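PDB 2A03: Fe-superoxide dismutase homolog from Plasmodium berghei, which disproportionates superoxide radicals to hydrogen peroxide and dioxygen, probably with iron as its native metal, although manganese occupies the site in this crystal. Local coordinates for residues S28-T31 with L32-Y36; K185-W188 with N189-W193. One frame throughout, in Å; residues are numbered along the deposited sequence.

Interaction 1 of 2, residues S28-T31 with L32-Y36; sequences SEET and LSFHY. With MN (manganese (II) ion), chain C.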
loop_
_atom_site.group_PDB
_atom_site.type_symbol
_atom_site.label_atom_id
_atom_site.label_comp_id
_atom_site.label_asym_id
_atom_site.label_seq_id
_atom_site.Cartn_x
_atom_site.Cartn_y
_atom_site.Cartn_z
ATOM N N SER A 28 -17.662 -7.122 -0.386
ATOM C CA SER A 28 -18.876 -6.426 0.010
ATOM C C SER A 28 -19.294 -5.287 -0.937
ATOM O O SER A 28 -18.489 -4.738 -1.708
ATOM C CB SER A 28 -18.760 -5.897 1.445
ATOM O OG SER A 28 -18.024 -4.699 1.487
ATOM N N GLU A 29 -20.576 -4.967 -0.852
ATOM C CA GLU A 29 -21.167 -3.814 -1.509
ATOM C C GLU A 29 -20.448 -2.529 -1.146
ATOM O O GLU A 29 -20.120 -1.729 -2.032
ATOM C CB GLU A 29 -22.637 -3.704 -1.145
ATOM C CG GLU A 29 -23.379 -2.699 -1.970
ATOM C CD GLU A 29 -24.767 -2.431 -1.427
ATOM O OE1 GLU A 29 -24.889 -1.811 -0.340
ATOM O OE2 GLU A 29 -25.737 -2.833 -2.088
ATOM N N GLU A 30 -20.181 -2.342 0.141
ATOM C CA GLU A 30 -19.440 -1.180 0.578
ATOM C C GLU A 30 -18.040 -1.107 -0.057
ATOM O O GLU A 30 -17.595 -0.028 -0.469
ATOM C CB GLU A 30 -19.343 -1.147 2.099
ATOM C CG GLU A 30 -18.542 0.035 2.637
ATOM C CD GLU A 30 -18.465 0.045 4.152
ATOM O OE1 GLU A 30 -18.992 -0.906 4.785
ATOM O OE2 GLU A 30 -17.878 1.014 4.698
ATOM N N THR A 31 -17.348 -2.240 -0.152
ATOM C CA THR A 31 -16.036 -2.254 -0.784
ATOM C C THR A 31 -16.137 -1.813 -2.239
ATOM O O THR A 31 -15.398 -0.939 -2.675
ATOM C CB THR A 31 -15.348 -3.632 -0.671
ATOM O OG1 THR A 31 -14.896 -3.822 0.669
ATOM C CG2 THR A 31 -14.132 -3.744 -1.586
ATOM N N LEU A 32 -17.041 -2.398 -3.001
ATOM C CA LEU A 32 -17.195 -1.978 -4.399
ATOM C C LEU A 32 -17.499 -0.499 -4.547
ATOM O O LEU A 32 -17.005 0.136 -5.474
ATOM C CB LEU A 32 -18.278 -2.779 -5.114
ATOM C CG LEU A 32 -17.678 -3.839 -6.009
ATOM C CD1 LEU A 32 -16.903 -4.788 -5.163
ATOM C CD2 LEU A 32 -18.754 -4.576 -6.825
ATOM N N SER A 33 -18.320 0.044 -3.655
ATOM C CA SER A 33 -18.687 1.436 -3.757
ATOM C C SER A 33 -17.495 2.338 -3.488
ATOM O O SER A 33 -17.295 3.287 -4.215
ATOM C CB SER A 33 -19.877 1.795 -2.837
ATOM O OG SER A 33 -19.463 1.915 -1.495
ATOM N N PHE A 34 -16.689 2.052 -2.474
ATOM C CA PHE A 34 -15.484 2.862 -2.242
ATOM C C PHE A 34 -14.429 2.595 -3.332
ATOM O O PHE A 34 -13.852 3.526 -3.901
ATOM C CB PHE A 34 -14.892 2.630 -0.838
ATOM C CG PHE A 34 -15.599 3.384 0.246
ATOM C CD1 PHE A 34 -15.315 4.734 0.475
ATOM C CD2 PHE A 34 -16.559 2.770 1.036
ATOM C CE1 PHE A 34 -15.999 5.465 1.481
ATOM C CE2 PHE A 34 -17.240 3.488 2.045
ATOM C CZ PHE A 34 -16.958 4.832 2.265
ATOM N N HIS A 35 -14.196 1.320 -3.627
ATOM C CA HIS A 35 -13.156 0.921 -4.562
ATOM C C HIS A 35 -13.437 1.440 -5.977
ATOM O O HIS A 35 -12.533 1.918 -6.652
ATOM C CB HIS A 35 -13.033 -0.604 -4.566
ATOM C CG HIS A 35 -11.697 -1.115 -4.999
ATOM N ND1 HIS A 35 -11.321 -2.431 -4.828
ATOM C CD2 HIS A 35 -10.640 -0.488 -5.575
ATOM C CE1 HIS A 35 -10.095 -2.596 -5.298
ATOM N NE2 HIS A 35 -9.655 -1.430 -5.747
ATOM N N TYR A 36 -14.687 1.345 -6.421
ATOM C CA TYR A 36 -15.071 1.827 -7.756
ATOM C C TYR A 36 -15.410 3.334 -7.773
ATOM O O TYR A 36 -14.858 4.078 -8.594
ATOM C CB TYR A 36 -16.240 1.009 -8.290
ATOM C CG TYR A 36 -16.742 1.405 -9.678
ATOM C CD1 TYR A 36 -15.999 1.133 -10.808
ATOM C CD2 TYR A 36 -17.963 2.054 -9.840
ATOM C CE1 TYR A 36 -16.453 1.461 -12.055
ATOM C CE2 TYR A 36 -18.431 2.416 -11.101
ATOM C CZ TYR A 36 -17.669 2.107 -12.205
ATOM O OH TYR A 36 -18.099 2.432 -13.466
HETATM MN MN MN C . -7.583 -0.984 -6.088
HETATM O O HOH W 1 -5.324 -0.699 -6.487
#
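The N-capped first turns of helix 29-51, in the alpha-hairpin domain of an iron/manganese superoxide dismutase, tie Ser28 to Leu32, Glu30 to Phe34 and Thr31 to His35, a ligand of the active-site metal. Ser28 is the N-cap: its OG accepts from Thr31 N at 3.0 Å, with an N-H...O angle of 159°, and its carbonyl takes the first i to i+4 bond, from Leu32 N. The cap is anchored from outside, since Ser28 OG and Thr31 OG1 each bond to a carboxylate oxygen of Asp175. Glu30 O is gripped twice: Phe34 N donates to it at 3.0 Å, and Ser33 OG reaches the same oxygen at 2.9 Å from the same face of the carbonyl plane. A chi1 of 77° sets the Ser33 hydroxyl between its own backbone N and carbonyl carbon, folded back on the preceding turn.

On the outer side Glu30 and Phe34 run side by side. Glu30 CG lies in the ring plane at the Phe34 edge, 3.7 Å from CE2, and the carboxylate is turned 45° from that ring. Glu30 OE2 finds its charge partner in Arg177 of the second subunit, and Phe34 packs on Asn178 of that subunit, so this flank of the turn belongs to the dimer interface.

The inner flank leads to the metal. His35 N donates to Thr31 O at 2.7 Å, nearly along the C=O axis, which helps hold the backbone of the ligand residue in place. The imidazole of His35 leads away from residues 28-31 to the ion it shares with His82, Asp166 and His170. His35 NE2 binds manganese at 2.1 Å, and almost opposite it across the metal a water oxygen lies 2.3 Å from the ion.

Interaction 2 of 2, residues K185-W188 with N189-W193; sequences KAWW and NLVNW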
loop_
_atom_site.group_PDB
_atom_site.type_symbol
_atom_site.label_atom_id
_atom_site.label_comp_id
_atom_site.label_asym_id
_atom_site.label_seq_id
_atom_site.Cartn_x
_atom_site.Cartn_y
_atom_site.Cartn_z
ATOM N N LYS A 185 -8.929 -16.071 -0.440
ATOM C CA LYS A 185 -9.819 -17.236 -0.507
ATOM C C LYS A 185 -11.167 -16.858 -1.114
ATOM O O LYS A 185 -11.680 -17.557 -1.986
ATOM C CB LYS A 185 -10.028 -17.878 0.866
ATOM C CG LYS A 185 -8.825 -18.638 1.339
ATOM C CD LYS A 185 -9.096 -19.399 2.655
ATOM C CE LYS A 185 -7.771 -19.913 3.281
ATOM N NZ LYS A 185 -7.184 -21.076 2.506
ATOM N N ALA A 186 -11.724 -15.740 -0.653
ATOM C CA ALA A 186 -12.963 -15.220 -1.197
ATOM C C ALA A 186 -12.893 -14.941 -2.702
ATOM O O ALA A 186 -13.837 -15.221 -3.445
ATOM C CB ALA A 186 -13.349 -13.966 -0.462
ATOM N N TRP A 187 -11.788 -14.365 -3.145
ATOM C CA TRP A 187 -11.627 -14.022 -4.539
ATOM C C TRP A 187 -11.735 -15.227 -5.490
ATOM O O TRP A 187 -12.167 -15.059 -6.632
ATOM C CB TRP A 187 -10.310 -13.273 -4.739
ATOM C CG TRP A 187 -10.049 -12.838 -6.138
ATOM C CD1 TRP A 187 -10.476 -11.677 -6.741
ATOM C CD2 TRP A 187 -9.290 -13.539 -7.123
ATOM N NE1 TRP A 187 -10.027 -11.625 -8.036
ATOM C CE2 TRP A 187 -9.300 -12.754 -8.298
ATOM C CE3 TRP A 187 -8.606 -14.755 -7.131
ATOM C CZ2 TRP A 187 -8.653 -13.150 -9.464
ATOM C CZ3 TRP A 187 -7.969 -15.145 -8.292
ATOM C CH2 TRP A 187 -7.998 -14.348 -9.446
ATOM N N TRP A 188 -11.375 -16.432 -5.047
ATOM C CA TRP A 188 -11.520 -17.599 -5.935
ATOM C C TRP A 188 -12.990 -17.932 -6.254
ATOM O O TRP A 188 -13.279 -18.584 -7.274
ATOM C CB TRP A 188 -10.811 -18.817 -5.383
ATOM C CG TRP A 188 -9.336 -18.646 -5.378
ATOM C CD1 TRP A 188 -8.564 -18.389 -4.300
ATOM C CD2 TRP A 188 -8.456 -18.720 -6.501
ATOM N NE1 TRP A 188 -7.254 -18.293 -4.667
ATOM C CE2 TRP A 188 -7.151 -18.485 -6.019
ATOM C CE3 TRP A 188 -8.640 -18.959 -7.869
ATOM C CZ2 TRP A 188 -6.017 -18.482 -6.860
ATOM C CZ3 TRP A 188 -7.523 -18.948 -8.705
ATOM C CH2 TRP A 188 -6.227 -18.710 -8.196
ATOM N N ASN A 189 -13.905 -17.447 -5.410
ATOM C CA ASN A 189 -15.342 -17.579 -5.659
ATOM C C ASN A 189 -15.850 -16.599 -6.721
ATOM O O ASN A 189 -16.996 -16.702 -7.158
ATOM C CB ASN A 189 -16.142 -17.377 -4.367
ATOM C CG ASN A 189 -15.836 -18.427 -3.336
ATOM O OD1 ASN A 189 -16.016 -19.603 -3.586
ATOM N ND2 ASN A 189 -15.343 -18.011 -2.186
ATOM N N LEU A 190 -14.988 -15.671 -7.124
ATOM C CA LEU A 190 -15.387 -14.567 -8.006
ATOM C C LEU A 190 -14.747 -14.598 -9.397
ATOM O O LEU A 190 -15.239 -13.953 -10.321
ATOM C CB LEU A 190 -15.036 -13.230 -7.339
ATOM C CG LEU A 190 -15.788 -12.929 -6.043
ATOM C CD1 LEU A 190 -15.369 -11.595 -5.466
ATOM C CD2 LEU A 190 -17.288 -12.975 -6.277
ATOM N N VAL A 191 -13.648 -15.331 -9.526
ATOM C CA VAL A 191 -12.828 -15.295 -10.724
ATOM C C VAL A 191 -13.631 -15.652 -11.977
ATOM O O VAL A 191 -14.334 -16.657 -12.024
ATOM C CB VAL A 191 -11.507 -16.144 -10.587
ATOM C CG1 VAL A 191 -11.802 -17.549 -10.222
ATOM C CG2 VAL A 191 -10.731 -16.115 -11.893
ATOM N N ASN A 192 -13.545 -14.762 -12.964
ATOM C CA ASN A 192 -14.305 -14.839 -14.208
ATOM C C ASN A 192 -13.530 -15.592 -15.294
ATOM O O ASN A 192 -12.713 -15.007 -16.010
ATOM C CB ASN A 192 -14.625 -13.408 -14.674
ATOM C CG ASN A 192 -15.668 -13.364 -15.778
ATOM O OD1 ASN A 192 -15.784 -14.281 -16.587
ATOM N ND2 ASN A 192 -16.420 -12.283 -15.819
ATOM N N TRP A 193 -13.793 -16.895 -15.407
ATOM C CA TRP A 193 -13.117 -17.747 -16.381
ATOM C C TRP A 193 -13.490 -17.402 -17.821
ATOM O O TRP A 193 -12.708 -17.664 -18.740
ATOM C CB TRP A 193 -13.377 -19.245 -16.088
ATOM C CG TRP A 193 -12.841 -19.674 -14.740
ATOM C CD1 TRP A 193 -13.559 -20.148 -13.685
ATOM C CD2 TRP A 193 -11.469 -19.650 -14.317
ATOM N NE1 TRP A 193 -12.720 -20.418 -12.626
ATOM C CE2 TRP A 193 -11.433 -20.127 -12.988
ATOM C CE3 TRP A 193 -10.271 -19.271 -14.933
ATOM C CZ2 TRP A 193 -10.247 -20.239 -12.260
ATOM C CZ3 TRP A 193 -9.089 -19.383 -14.217
ATOM C CH2 TRP A 193 -9.085 -19.858 -12.882
#
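Trp187 and Val191 meet where helix 180-187 gives way to the loop leading to helix 193-204, in the C-terminal domain of the superoxide dismutase fold. The two well-formed backbone bonds are of the i to i+3 kind. Asn189 N donates to Ala186 O at 3.0 Å, and Leu190 N to Trp187 O at 2.9 Å; the latter donor stands 61° out of the carbonyl plane, away from the lone pairs, as expected of a tightening turn. Two weak bonds add to these acceptors: one from the Asn189 side chain, ND2 to Ala186 O, and an i to i+4 bond from Val191 N to Trp187 O at 3.3 Å, with an N-H...O angle of 123°.

The apolar contacts centre on Val191. Its CB sits over one face of the six-membered ring of Trp187, 4.3 Å from the centroid and 17° off the normal, a CH-pi contact. Val191 CG2, which chi1 turns away from the backbone N, reaches Trp187 CH2 at 4.1 Å and also lies over a face of Trp193. The other methyl, CG1, lies 4.2 Å from Trp188 CE3.

Among the aromatics, the rim of Trp187 approaches a face of Trp188, with CZ3 3.7 Å above the plane, while Trp188 CH2 comes in the plane of Trp187 at its edge. Outside, Trp188 NE1 bonds to Ser120 OG and its ring has a cation-pi contact with Lys116, and Val191 packs on Leu163 of strand 160-166.

Two i to i+3 bonds, backed by two weak ones, thus hold the backbone as it leaves the helix, while one valine bridging three indoles supplies buried, largely apolar cohesion.

Overall arrangement
Interaction 1 comes first along the chain, at the start of helix 29-51 in the alpha-hairpin domain; interaction 2 follows near the C-terminus, between helices 180-187 and 193-204 in the C-terminal domain. Their centres are 16 Å apart and their nearest atoms about 7 Å, with no direct touch. The metal site relates them: interaction 1 supplies His35 as a ligand, whereas in interaction 2 the side chain of Trp187 lies about 11 Å from the manganese and about 7 Å from that of its ligand Asp166. Glu30 and Phe34 of interaction 1 also meet the second subunit, which does not touch 185-193. Interaction 1 thus combines ligand placement with dimer contact, whereas interaction 2 is a buried junction between helices.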